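Local coordinates for protein GLB-12 (Caenorhabditis elegans, PDB 4BJA) that binds heme b, with an axial ligand on each side of the iron, and serves in a redox signalling role essential for reproduction, at residues N143-V148 with Q202-F207; N26-A31 with L196-S201; R155-L160 with V191-L196. The protein carries 1 engineered substitution. One frame throughout, in Å; residues are numbered along the deposited sequence. Where two conformers were deposited one is given.

From the N terminus the chain first lays down the short helix of contact 2, N26-A31, which finds its partner L196-S201 only after 164 intervening residues, most of them helical. Within that span helix 144-160 supplies the first segments of contact 1, N143-V148, and contact 3, R155-L160. Contact 3 closes first, on V191-L196, and so nests inside the loops of both others; contact 2 closes next; contact 1 closes last, on Q202-F207, and crosses contact 2. Helix 185-214 thus receives all three contacts in succession, binding the N-terminal turn and both ends of helix 144-160 to one rod; contacts 1 and 2 also touch the second subunit.

Contact 1. Residues N143-V148 with Q202-F207; sequences NYFEIV and QMTDSF. With HEM (protoporphyrin IX containing Fe), chain B.
F145 points from helix 144-160 toward helix 185-214, where T204, F207 and M203 meet it. Its CB lies at the fringe, near T204 OG1 and the heme vinyl carbon CBB. With CG turned away from its own carbonyl carbon (chi1 -58°), the ring extends toward the facing helix. On one flank F145 CD1 comes 3.8 Å from HEM CHC, the meso carbon lying at the edge of the phenyl ring, in its plane; on the other, F145 CD2 is 3.9 Å from T204 OG1. At the far end F145 CZ reaches F207 CD2 at 3.6 Å, in an offset pair with the edge of F145 turned to the face of F207, planes at 68°. M203 puts CB over one face of F145; its thioether, modelled in two conformers, touches ring and heme less certainly.

Beside this apolar patch, N143 ND2 donates in its amide plane to T204 OG1 (2.9 Å, 168°), a hydroxyl also hydrogen-bonded to I200 O. N143 is the N-cap residue of helix 144-160: its OD1 accepts from E146 N (3.1 Å), the donor standing above the carbonyl plane. Asparagine suits the place because one amide can cap a helix and donate to T204 of the facing helix. Polar bonds thus fix the buried helix start, while F145, backed by F207, joins Y144 and V148 in the heme pocket, about 4 Å from the side chain of the iron ligand H127.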
loop_
_atom_site.group_PDB
_atom_site.type_symbol
_atom_site.label_atom_id
_atom_site.label_comp_id
_atom_site.label_asym_id
_atom_site.label_seq_id
_atom_site.Cartn_x
_atom_site.Cartn_y
_atom_site.Cartn_z
ATOM N N ASN A 143 -8.565 -13.711 -6.227
ATOM C CA ASN A 143 -8.381 -13.029 -4.939
ATOM C C ASN A 143 -9.774 -12.737 -4.370
ATOM O O ASN A 143 -10.462 -11.873 -4.873
ATOM C CB ASN A 143 -7.593 -11.728 -5.181
ATOM C CG ASN A 143 -7.408 -10.923 -3.929
ATOM O OD1 ASN A 143 -8.174 -11.052 -2.974
ATOM N ND2 ASN A 143 -6.351 -10.103 -3.907
ATOM N N TYR A 144 -10.202 -13.490 -3.360
ATOM C CA TYR A 144 -11.575 -13.400 -2.857
ATOM C C TYR A 144 -11.842 -12.084 -2.129
ATOM O O TYR A 144 -12.971 -11.644 -2.090
ATOM C CB TYR A 144 -11.937 -14.630 -1.970
ATOM C CG TYR A 144 -11.991 -15.900 -2.787
ATOM C CD1 TYR A 144 -13.156 -16.260 -3.460
ATOM C CD2 TYR A 144 -10.861 -16.702 -2.915
ATOM C CE1 TYR A 144 -13.194 -17.427 -4.216
ATOM C CE2 TYR A 144 -10.891 -17.856 -3.687
ATOM C CZ TYR A 144 -12.047 -18.191 -4.327
ATOM O OH TYR A 144 -12.063 -19.347 -5.083
ATOM N N PHE A 145 -10.817 -11.434 -1.560
ATOM C CA PHE A 145 -11.054 -10.133 -0.977
ATOM C C PHE A 145 -11.370 -9.138 -2.067
ATOM O O PHE A 145 -12.265 -8.287 -1.915
ATOM C CB PHE A 145 -9.803 -9.667 -0.213
ATOM C CG PHE A 145 -9.382 -10.621 0.867
ATOM C CD1 PHE A 145 -10.322 -11.059 1.819
ATOM C CD2 PHE A 145 -8.087 -11.153 0.871
ATOM C CE1 PHE A 145 -9.916 -11.967 2.821
ATOM C CE2 PHE A 145 -7.697 -12.054 1.848
ATOM C CZ PHE A 145 -8.614 -12.461 2.817
ATOM N N GLU A 146 -10.645 -9.260 -3.188
ATOM C CA GLU A 146 -10.905 -8.419 -4.318
ATOM C C GLU A 146 -12.313 -8.701 -4.933
ATOM O O GLU A 146 -13.066 -7.778 -5.244
ATOM C CB GLU A 146 -9.794 -8.624 -5.345
ATOM C CG GLU A 146 -9.961 -7.767 -6.568
ATOM C CD GLU A 146 -8.861 -8.058 -7.551
ATOM O OE1 GLU A 146 -8.947 -9.092 -8.236
ATOM O OE2 GLU A 146 -7.883 -7.283 -7.623
ATOM N N ILE A 147 -12.681 -9.974 -5.035
ATOM C CA ILE A 147 -13.967 -10.337 -5.622
ATOM C C ILE A 147 -15.103 -9.699 -4.778
ATOM O O ILE A 147 -16.033 -9.074 -5.303
ATOM C CB ILE A 147 -14.104 -11.873 -5.664
ATOM C CG1 ILE A 147 -13.196 -12.440 -6.772
ATOM C CG2 ILE A 147 -15.616 -12.280 -5.876
ATOM C CD1 ILE A 147 -12.925 -13.920 -6.743
ATOM N N VAL A 148 -14.997 -9.796 -3.456
ATOM C CA VAL A 148 -16.053 -9.271 -2.590
ATOM C C VAL A 148 -16.087 -7.758 -2.668
ATOM O O VAL A 148 -17.165 -7.123 -2.844
ATOM C CB VAL A 148 -15.812 -9.737 -1.123
ATOM C CG1 VAL A 148 -16.710 -8.991 -0.155
ATOM C CG2 VAL A 148 -16.088 -11.283 -1.009
ATOM N N GLN A 202 -4.406 -4.229 1.542
ATOM C CA GLN A 202 -3.859 -4.529 2.873
ATOM C C GLN A 202 -4.377 -5.843 3.428
ATOM O O GLN A 202 -3.629 -6.570 4.106
ATOM C CB GLN A 202 -4.137 -3.362 3.820
ATOM C CG GLN A 202 -3.413 -2.110 3.319
ATOM C CD GLN A 202 -1.915 -2.381 3.135
ATOM O OE1 GLN A 202 -1.209 -2.626 4.105
ATOM N NE2 GLN A 202 -1.442 -2.403 1.871
ATOM N N MET A 203 -5.632 -6.193 3.108
ATOM C CA MET A 203 -6.085 -7.519 3.523
ATOM C C MET A 203 -5.377 -8.590 2.732
ATOM O O MET A 203 -4.994 -9.605 3.302
ATOM C CB MET A 203 -7.587 -7.663 3.405
ATOM C CG MET A 203 -8.309 -6.832 4.426
ATOM S SD MET A 203 -10.063 -7.006 4.164
ATOM C CE MET A 203 -10.316 -8.634 4.834
ATOM N N THR A 204 -5.152 -8.353 1.444
ATOM C CA THR A 204 -4.470 -9.328 0.637
ATOM C C THR A 204 -3.038 -9.560 1.134
ATOM O O THR A 204 -2.595 -10.719 1.252
ATOM C CB THR A 204 -4.474 -8.876 -0.834
ATOM O OG1 THR A 204 -5.832 -8.848 -1.298
ATOM C CG2 THR A 204 -3.611 -9.797 -1.706
ATOM N N ASP A 205 -2.326 -8.462 1.414
ATOM C CA ASP A 205 -0.922 -8.576 1.792
ATOM C C ASP A 205 -0.751 -9.198 3.160
ATOM O O ASP A 205 0.114 -10.058 3.340
ATOM C CB ASP A 205 -0.218 -7.221 1.683
ATOM C CG ASP A 205 0.158 -6.864 0.242
ATOM O OD1 ASP A 205 -0.035 -7.681 -0.694
ATOM O OD2 ASP A 205 0.694 -5.750 0.034
ATOM N N SER A 206 -1.616 -8.803 4.101
ATOM C CA SER A 206 -1.516 -9.348 5.433
ATOM C C SER A 206 -1.885 -10.848 5.453
ATOM O O SER A 206 -1.221 -11.693 6.113
ATOM C CB SER A 206 -2.339 -8.523 6.408
ATOM O OG SER A 206 -3.726 -8.496 6.061
ATOM N N PHE A 207 -2.936 -11.186 4.726
ATOM C CA PHE A 207 -3.288 -12.596 4.563
ATOM C C PHE A 207 -2.109 -13.420 3.973
ATOM O O PHE A 207 -1.764 -14.522 4.455
ATOM C CB PHE A 207 -4.533 -12.697 3.647
ATOM C CG PHE A 207 -4.992 -14.120 3.419
ATOM C CD1 PHE A 207 -4.347 -14.925 2.482
ATOM C CD2 PHE A 207 -6.028 -14.648 4.173
ATOM C CE1 PHE A 207 -4.731 -16.269 2.299
ATOM C CE2 PHE A 207 -6.450 -15.994 3.960
ATOM C CZ PHE A 207 -5.779 -16.784 3.058
HETATM C CHA HEM B . -14.838 -13.386 9.574
HETATM C CHB HEM B . -14.514 -9.102 7.340
HETATM C CHC HEM B . -13.932 -11.338 3.125
HETATM C CHD HEM B . -15.046 -15.527 5.225
HETATM C C1A HEM B . -14.742 -12.058 9.330
HETATM C C2A HEM B . -14.689 -11.020 10.343
HETATM C C3A HEM B . -14.602 -9.847 9.692
HETATM C C4A HEM B . -14.606 -10.111 8.270
HETATM C CMA HEM B . -14.532 -8.413 10.282
HETATM C CAA HEM B . -14.706 -11.283 11.885
HETATM C CBA HEM B . -13.410 -10.795 12.548
HETATM C CGA HEM B . -12.307 -11.567 11.974
HETATM O O1A HEM B . -12.424 -12.824 11.913
HETATM O O2A HEM B . -11.339 -10.892 11.536
HETATM C C1B HEM B . -14.268 -9.377 6.028
HETATM C C2B HEM B . -13.896 -8.382 5.028
HETATM C C3B HEM B . -13.731 -8.994 3.890
HETATM C C4B HEM B . -14.002 -10.394 4.098
HETATM C CMB HEM B . -13.711 -6.881 5.304
HETATM C CAB HEM B . -13.290 -8.293 2.577
HETATM C CBB HEM B . -13.547 -8.863 1.426
HETATM C C1C HEM B . -14.165 -12.656 3.327
HETATM C C2C HEM B . -14.137 -13.672 2.305
HETATM C C3C HEM B . -14.432 -14.826 2.875
HETATM C C4C HEM B . -14.699 -14.590 4.277
HETATM C CMC HEM B . -13.774 -13.416 0.822
HETATM C CAC HEM B . -14.510 -16.177 2.126
HETATM C CBC HEM B . -14.301 -17.272 2.835
HETATM C C1D HEM B . -15.168 -15.317 6.553
HETATM C C2D HEM B . -15.677 -16.273 7.489
HETATM C C3D HEM B . -15.603 -15.610 8.828
HETATM C C4D HEM B . -15.050 -14.309 8.583
HETATM C CMD HEM B . -16.203 -17.702 7.220
HETATM C CAD HEM B . -16.060 -16.192 10.179
HETATM C CBD HEM B . -17.426 -15.556 10.485
HETATM C CGD HEM B . -18.568 -15.998 9.573
HETATM O O1D HEM B . -18.520 -17.078 8.947
HETATM O O2D HEM B . -19.553 -15.252 9.501
HETATM N NA HEM B . -14.703 -11.473 8.059
HETATM N NB HEM B . -14.330 -10.631 5.429
HETATM N NC HEM B . -14.514 -13.264 4.515
HETATM N ND HEM B . -14.814 -14.148 7.237
HETATM FE FE HEM B . -14.611 -12.380 6.334
#

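Contact 2. Residues N26-A31 with L196-S201; sequences NPFDLA and LNTVIS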
loop_
_atom_site.group_PDB
_atom_site.type_symbol
_atom_site.label_atom_id
_atom_site.label_comp_id
_atom_site.label_asym_id
_atom_site.label_seq_id
_atom_site.Cartn_x
_atom_site.Cartn_y
_atom_site.Cartn_z
ATOM N N ASN A 26 1.808 4.218 6.257
ATOM C CA ASN A 26 0.392 3.727 6.312
ATOM C C ASN A 26 -0.354 4.154 5.031
ATOM O O ASN A 26 -0.487 5.329 4.786
ATOM C CB ASN A 26 -0.229 4.457 7.520
ATOM C CG ASN A 26 -1.639 4.075 7.811
ATOM O OD1 ASN A 26 -2.420 3.673 6.927
ATOM N ND2 ASN A 26 -2.017 4.255 9.068
ATOM N N PRO A 27 -0.861 3.206 4.221
ATOM C CA PRO A 27 -1.416 3.613 2.920
ATOM C C PRO A 27 -2.719 4.363 3.073
ATOM O O PRO A 27 -3.106 5.069 2.173
ATOM C CB PRO A 27 -1.620 2.287 2.174
ATOM C CG PRO A 27 -1.803 1.270 3.294
ATOM C CD PRO A 27 -0.821 1.749 4.382
ATOM N N PHE A 28 -3.382 4.229 4.223
ATOM C CA PHE A 28 -4.594 4.987 4.442
ATOM C C PHE A 28 -4.273 6.447 4.684
ATOM O O PHE A 28 -5.124 7.317 4.521
ATOM C CB PHE A 28 -5.420 4.401 5.611
ATOM C CG PHE A 28 -5.979 3.073 5.312
ATOM C CD1 PHE A 28 -7.118 2.986 4.517
ATOM C CD2 PHE A 28 -5.352 1.909 5.756
ATOM C CE1 PHE A 28 -7.632 1.726 4.182
ATOM C CE2 PHE A 28 -5.851 0.646 5.432
ATOM C CZ PHE A 28 -7.014 0.572 4.632
ATOM N N ASP A 29 -3.052 6.731 5.119
ATOM C CA ASP A 29 -2.669 8.126 5.201
ATOM C C ASP A 29 -2.143 8.626 3.878
ATOM O O ASP A 29 -2.242 9.814 3.615
ATOM C CB ASP A 29 -1.651 8.331 6.338
ATOM C CG ASP A 29 -1.387 9.818 6.618
ATOM O OD1 ASP A 29 -2.272 10.677 6.384
ATOM O OD2 ASP A 29 -0.255 10.132 7.045
ATOM N N LEU A 30 -1.571 7.753 3.053
ATOM C CA LEU A 30 -1.010 8.170 1.763
ATOM C C LEU A 30 -2.025 8.318 0.633
ATOM O O LEU A 30 -1.948 9.253 -0.180
ATOM C CB LEU A 30 0.093 7.192 1.349
ATOM C CG LEU A 30 1.210 7.030 2.387
ATOM C CD1 LEU A 30 2.231 6.049 1.831
ATOM C CD2 LEU A 30 1.869 8.370 2.763
ATOM N N ALA A 31 -3.005 7.421 0.614
ATOM C CA ALA A 31 -4.031 7.412 -0.447
ATOM C C ALA A 31 -5.175 8.355 -0.154
ATOM O O ALA A 31 -5.927 8.733 -1.082
ATOM C CB ALA A 31 -4.549 5.974 -0.646
ATOM N N LEU A 196 -11.518 1.615 -0.818
ATOM C CA LEU A 196 -11.840 0.186 -0.894
ATOM C C LEU A 196 -10.689 -0.608 -1.544
ATOM O O LEU A 196 -10.421 -1.764 -1.154
ATOM C CB LEU A 196 -13.165 0.008 -1.621
ATOM C CG LEU A 196 -14.378 0.463 -0.800
ATOM C CD1 LEU A 196 -15.593 0.324 -1.664
ATOM C CD2 LEU A 196 -14.561 -0.366 0.443
ATOM N N ASN A 197 -10.003 -0.010 -2.525
ATOM C CA ASN A 197 -8.813 -0.646 -3.090
ATOM C C ASN A 197 -7.672 -0.802 -2.088
ATOM O O ASN A 197 -6.949 -1.791 -2.110
ATOM C CB ASN A 197 -8.361 0.086 -4.364
ATOM C CG ASN A 197 -9.280 -0.289 -5.544
ATOM O OD1 ASN A 197 -9.544 -1.471 -5.743
ATOM N ND2 ASN A 197 -9.733 0.662 -6.305
ATOM N N THR A 198 -7.552 0.161 -1.192
ATOM C CA THR A 198 -6.542 0.053 -0.136
ATOM C C THR A 198 -6.949 -1.039 0.870
ATOM O O THR A 198 -6.086 -1.759 1.365
ATOM C CB THR A 198 -6.322 1.414 0.575
ATOM O OG1 THR A 198 -5.937 2.372 -0.430
ATOM C CG2 THR A 198 -5.223 1.318 1.610
ATOM N N VAL A 199 -8.258 -1.177 1.156
ATOM C CA VAL A 199 -8.669 -2.283 2.001
ATOM C C VAL A 199 -8.315 -3.624 1.337
ATOM O O VAL A 199 -7.735 -4.520 1.961
ATOM C CB VAL A 199 -10.174 -2.203 2.323
ATOM C CG1 VAL A 199 -10.620 -3.488 3.022
ATOM C CG2 VAL A 199 -10.439 -0.915 3.215
ATOM N N ILE A 200 -8.591 -3.743 0.041
ATOM C CA ILE A 200 -8.215 -4.982 -0.668
ATOM C C ILE A 200 -6.715 -5.242 -0.574
ATOM O O ILE A 200 -6.295 -6.339 -0.238
ATOM C CB ILE A 200 -8.565 -4.910 -2.159
ATOM C CG1 ILE A 200 -10.082 -4.867 -2.324
ATOM C CG2 ILE A 200 -8.018 -6.188 -2.875
ATOM C CD1 ILE A 200 -10.547 -4.481 -3.779
ATOM N N SER A 201 -5.895 -4.232 -0.873
ATOM C CA SER A 201 -4.455 -4.491 -0.914
ATOM C C SER A 201 -3.927 -4.893 0.479
ATOM O O SER A 201 -3.112 -5.813 0.577
ATOM C CB SER A 201 -3.710 -3.305 -1.463
ATOM O OG SER A 201 -3.739 -2.272 -0.533
#
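F28 lies with one ring face against T198, whose methyl CG2 stands 3.6 Å from the ring centroid and only 16° off its normal: a CH-pi contact between side chains that run antiparallel, flank to flank. Threonine presents that methyl because CG2 is anti to its backbone N, while OG1 (chi1 -57°) is swung back beside the helix, where K194 O is its hydrogen-bonding partner. The hydroxyl is thus occupied by its own helix and the face turned to F28 is apolar. V199 meets the same ring differently, its CG2 close to the ring plane at the edge, 4.0 Å from F28 CE1.

These contacts seat the short N-terminal helix 27-30, which precedes the first long helix of the globin fold, on the last one, helix 185-214. P27 adds its CB, 3.8 Å from T198 CG2, and suits the first helical turn, where a residue without N-H costs no backbone bond. Before it, N26 caps the helix: N26 OD1 accepts from F28 N (2.9 Å, 139°), which anchors the backbone from which the ring projects. On the hydroxyl side of T198 rests the small methyl of A31, A31 CB to T198 OG1 being 3.9 Å. Further in, F28 packs on V120 and L107, while T198 also touches L30 of the second subunit.

Contact 3. Residues R155-L160 with V191-L196; sequences RLIPFL and VWKKFL
L160 stands roughly perpendicular to the W192 side chain, its CD1 centred over one face of the indole. That methyl is 3.3 Å from the centroid of the five-membered ring of W192, 14° off the normal, a tight CH-pi contact. The second branch, CD2, keeps to the same side but lies outward past the CE2-CZ2 bond, 3.9 Å from W192 CZ2. Leucine suits the place because its fork gives one methyl to the centre of the ring system and a second beside it. One turn earlier L156 approaches the indole obliquely, with CD1 4.1 Å from CZ3 of W192. I157 meets the stem of the tryptophan from the same side as L160: its CD1 sits 3.7 Å from W192 CB, and the same methyl meets the aliphatic base of K193 at CG, 3.8 Å away. The fully extended I157 chain (chi2 180°) carries CD1 into this position between two successive residues of helix 185-214. K193 suits the margin, giving methylene groups to the contact while the rest of its chain runs on toward solvent.

Outside this shell, the indole is fixed in rotation by its polar atom: W192 NE1 is hydrogen-bonded to T43 OG1 on helix 34-46, which satisfies a buried N-H. M100 and L40 pack on the same side chain, and L196 CG lies at its edge near the ring plane. On the partner helix, L156 leans on I53 and I57 of helix 50-65. P158, which has no N-H to donate, marks a kink, but the L160 N to L156 O bond (3.1 Å) holds the turn that carries both leucines.

The two segments run roughly antiparallel, axes 10.8 Å apart at 142°, consistent with the G and H helix pair of the globin fold, here packed with the W192 side chain about 11 Å from the heme.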
loop_
_atom_site.group_PDB
_atom_site.type_symbol
_atom_site.label_atom_id
_atom_site.label_comp_id
_atom_site.label_asym_id
_atom_site.label_seq_id
_atom_site.Cartn_x
_atom_site.Cartn_y
_atom_site.Cartn_z
ATOM N N ARG A 155 -21.725 -1.682 -6.365
ATOM C CA ARG A 155 -23.066 -1.603 -5.776
ATOM C C ARG A 155 -23.205 -0.595 -4.630
ATOM O O ARG A 155 -24.218 0.088 -4.521
ATOM C CB ARG A 155 -23.484 -2.991 -5.272
ATOM C CG ARG A 155 -23.547 -4.078 -6.351
ATOM C CD ARG A 155 -24.899 -4.073 -7.057
ATOM N NE ARG A 155 -25.926 -4.753 -6.266
ATOM C CZ ARG A 155 -27.113 -4.236 -5.949
ATOM N NH1 ARG A 155 -27.453 -3.022 -6.361
ATOM N NH2 ARG A 155 -27.967 -4.946 -5.227
ATOM N N LEU A 156 -22.195 -0.497 -3.760
ATOM C CA LEU A 156 -22.314 0.440 -2.630
ATOM C C LEU A 156 -22.140 1.881 -3.063
ATOM O O LEU A 156 -22.874 2.760 -2.568
ATOM C CB LEU A 156 -21.235 0.087 -1.614
ATOM C CG LEU A 156 -21.421 0.489 -0.146
ATOM C CD1 LEU A 156 -20.167 0.875 0.622
ATOM C CD2 LEU A 156 -22.768 1.018 0.414
ATOM N N ILE A 157 -21.222 2.136 -4.002
ATOM C CA ILE A 157 -20.905 3.527 -4.358
ATOM C C ILE A 157 -22.120 4.311 -4.903
ATOM O O ILE A 157 -22.338 5.461 -4.527
ATOM C CB ILE A 157 -19.662 3.630 -5.282
ATOM C CG1 ILE A 157 -18.446 3.181 -4.469
ATOM C CG2 ILE A 157 -19.526 5.099 -5.856
ATOM C CD1 ILE A 157 -17.130 3.213 -5.225
ATOM N N PRO A 158 -22.955 3.698 -5.759
ATOM C CA PRO A 158 -24.157 4.445 -6.156
ATOM C C PRO A 158 -25.118 4.799 -5.029
ATOM O O PRO A 158 -25.801 5.832 -5.150
ATOM C CB PRO A 158 -24.834 3.486 -7.163
ATOM C CG PRO A 158 -23.702 2.755 -7.777
ATOM C CD PRO A 158 -22.719 2.537 -6.640
ATOM N N PHE A 159 -25.200 4.000 -3.944
ATOM C CA PHE A 159 -25.956 4.429 -2.757
ATOM C C PHE A 159 -25.258 5.630 -2.092
ATOM O O PHE A 159 -25.925 6.595 -1.675
ATOM C CB PHE A 159 -26.093 3.294 -1.726
ATOM C CG PHE A 159 -26.997 2.182 -2.165
ATOM C CD1 PHE A 159 -28.382 2.383 -2.197
ATOM C CD2 PHE A 159 -26.494 0.950 -2.509
ATOM C CE1 PHE A 159 -29.249 1.353 -2.608
ATOM C CE2 PHE A 159 -27.362 -0.093 -2.932
ATOM C CZ PHE A 159 -28.728 0.126 -2.973
ATOM N N LEU A 160 -23.926 5.571 -2.023
ATOM C CA LEU A 160 -23.150 6.608 -1.316
ATOM C C LEU A 160 -23.228 7.942 -2.042
ATOM O O LEU A 160 -23.107 9.002 -1.405
ATOM C CB LEU A 160 -21.680 6.196 -1.201
ATOM C CG LEU A 160 -21.452 5.073 -0.199
ATOM C CD1 LEU A 160 -20.055 4.412 -0.481
ATOM C CD2 LEU A 160 -21.525 5.607 1.219
ATOM N N VAL A 191 -12.925 8.748 -4.062
ATOM C CA VAL A 191 -12.471 8.511 -2.701
ATOM C C VAL A 191 -12.811 7.094 -2.237
ATOM O O VAL A 191 -11.961 6.408 -1.637
ATOM C CB VAL A 191 -13.018 9.570 -1.705
ATOM C CG1 VAL A 191 -12.687 9.171 -0.311
ATOM C CG2 VAL A 191 -12.406 10.945 -2.013
ATOM N N TRP A 192 -14.045 6.651 -2.514
ATOM C CA TRP A 192 -14.441 5.325 -2.087
ATOM C C TRP A 192 -13.650 4.277 -2.848
ATOM O O TRP A 192 -13.297 3.229 -2.300
ATOM C CB TRP A 192 -15.991 5.136 -2.221
ATOM C CG TRP A 192 -16.658 5.576 -0.974
ATOM C CD1 TRP A 192 -17.154 6.823 -0.702
ATOM C CD2 TRP A 192 -16.842 4.802 0.211
ATOM N NE1 TRP A 192 -17.657 6.865 0.578
ATOM C CE2 TRP A 192 -17.488 5.630 1.159
ATOM C CE3 TRP A 192 -16.558 3.475 0.553
ATOM C CZ2 TRP A 192 -17.837 5.167 2.439
ATOM C CZ3 TRP A 192 -16.914 3.018 1.816
ATOM C CH2 TRP A 192 -17.531 3.869 2.752
ATOM N N LYS A 193 -13.364 4.525 -4.123
ATOM C CA LYS A 193 -12.496 3.570 -4.845
ATOM C C LYS A 193 -11.093 3.495 -4.232
ATOM O O LYS A 193 -10.567 2.407 -4.080
ATOM C CB LYS A 193 -12.439 3.840 -6.345
ATOM C CG LYS A 193 -13.770 3.467 -7.026
ATOM C CD LYS A 193 -13.697 3.721 -8.533
ATOM C CE LYS A 193 -15.012 3.370 -9.222
ATOM N NZ LYS A 193 -15.021 3.838 -10.689
ATOM N N LYS A 194 -10.492 4.653 -3.905
ATOM C CA LYS A 194 -9.151 4.604 -3.278
ATOM C C LYS A 194 -9.185 3.866 -1.956
ATOM O O LYS A 194 -8.320 3.031 -1.685
ATOM C CB LYS A 194 -8.584 5.997 -3.079
ATOM C CG LYS A 194 -8.211 6.628 -4.414
ATOM C CD LYS A 194 -7.477 7.983 -4.174
ATOM C CE LYS A 194 -8.240 8.961 -3.266
ATOM N NZ LYS A 194 -7.428 10.225 -2.941
ATOM N N PHE A 195 -10.215 4.159 -1.153
ATOM C CA PHE A 195 -10.372 3.546 0.121
ATOM C C PHE A 195 -10.542 2.027 -0.018
ATOM O O PHE A 195 -9.822 1.223 0.613
ATOM C CB PHE A 195 -11.584 4.194 0.866
ATOM C CG PHE A 195 -12.016 3.449 2.101
ATOM C CD1 PHE A 195 -11.113 3.196 3.148
ATOM C CD2 PHE A 195 -13.335 2.977 2.218
ATOM C CE1 PHE A 195 -11.489 2.485 4.299
ATOM C CE2 PHE A 195 -13.713 2.248 3.364
ATOM C CZ PHE A 195 -12.795 2.014 4.416
ATOM N N LEU A 196 -11.518 1.615 -0.818
ATOM C CA LEU A 196 -11.840 0.186 -0.894
ATOM C C LEU A 196 -10.689 -0.608 -1.544
ATOM O O LEU A 196 -10.421 -1.764 -1.154
ATOM C CB LEU A 196 -13.165 0.008 -1.621
ATOM C CG LEU A 196 -14.378 0.463 -0.800
ATOM C CD1 LEU A 196 -15.593 0.324 -1.664
ATOM C CD2 LEU A 196 -14.561 -0.366 0.443
#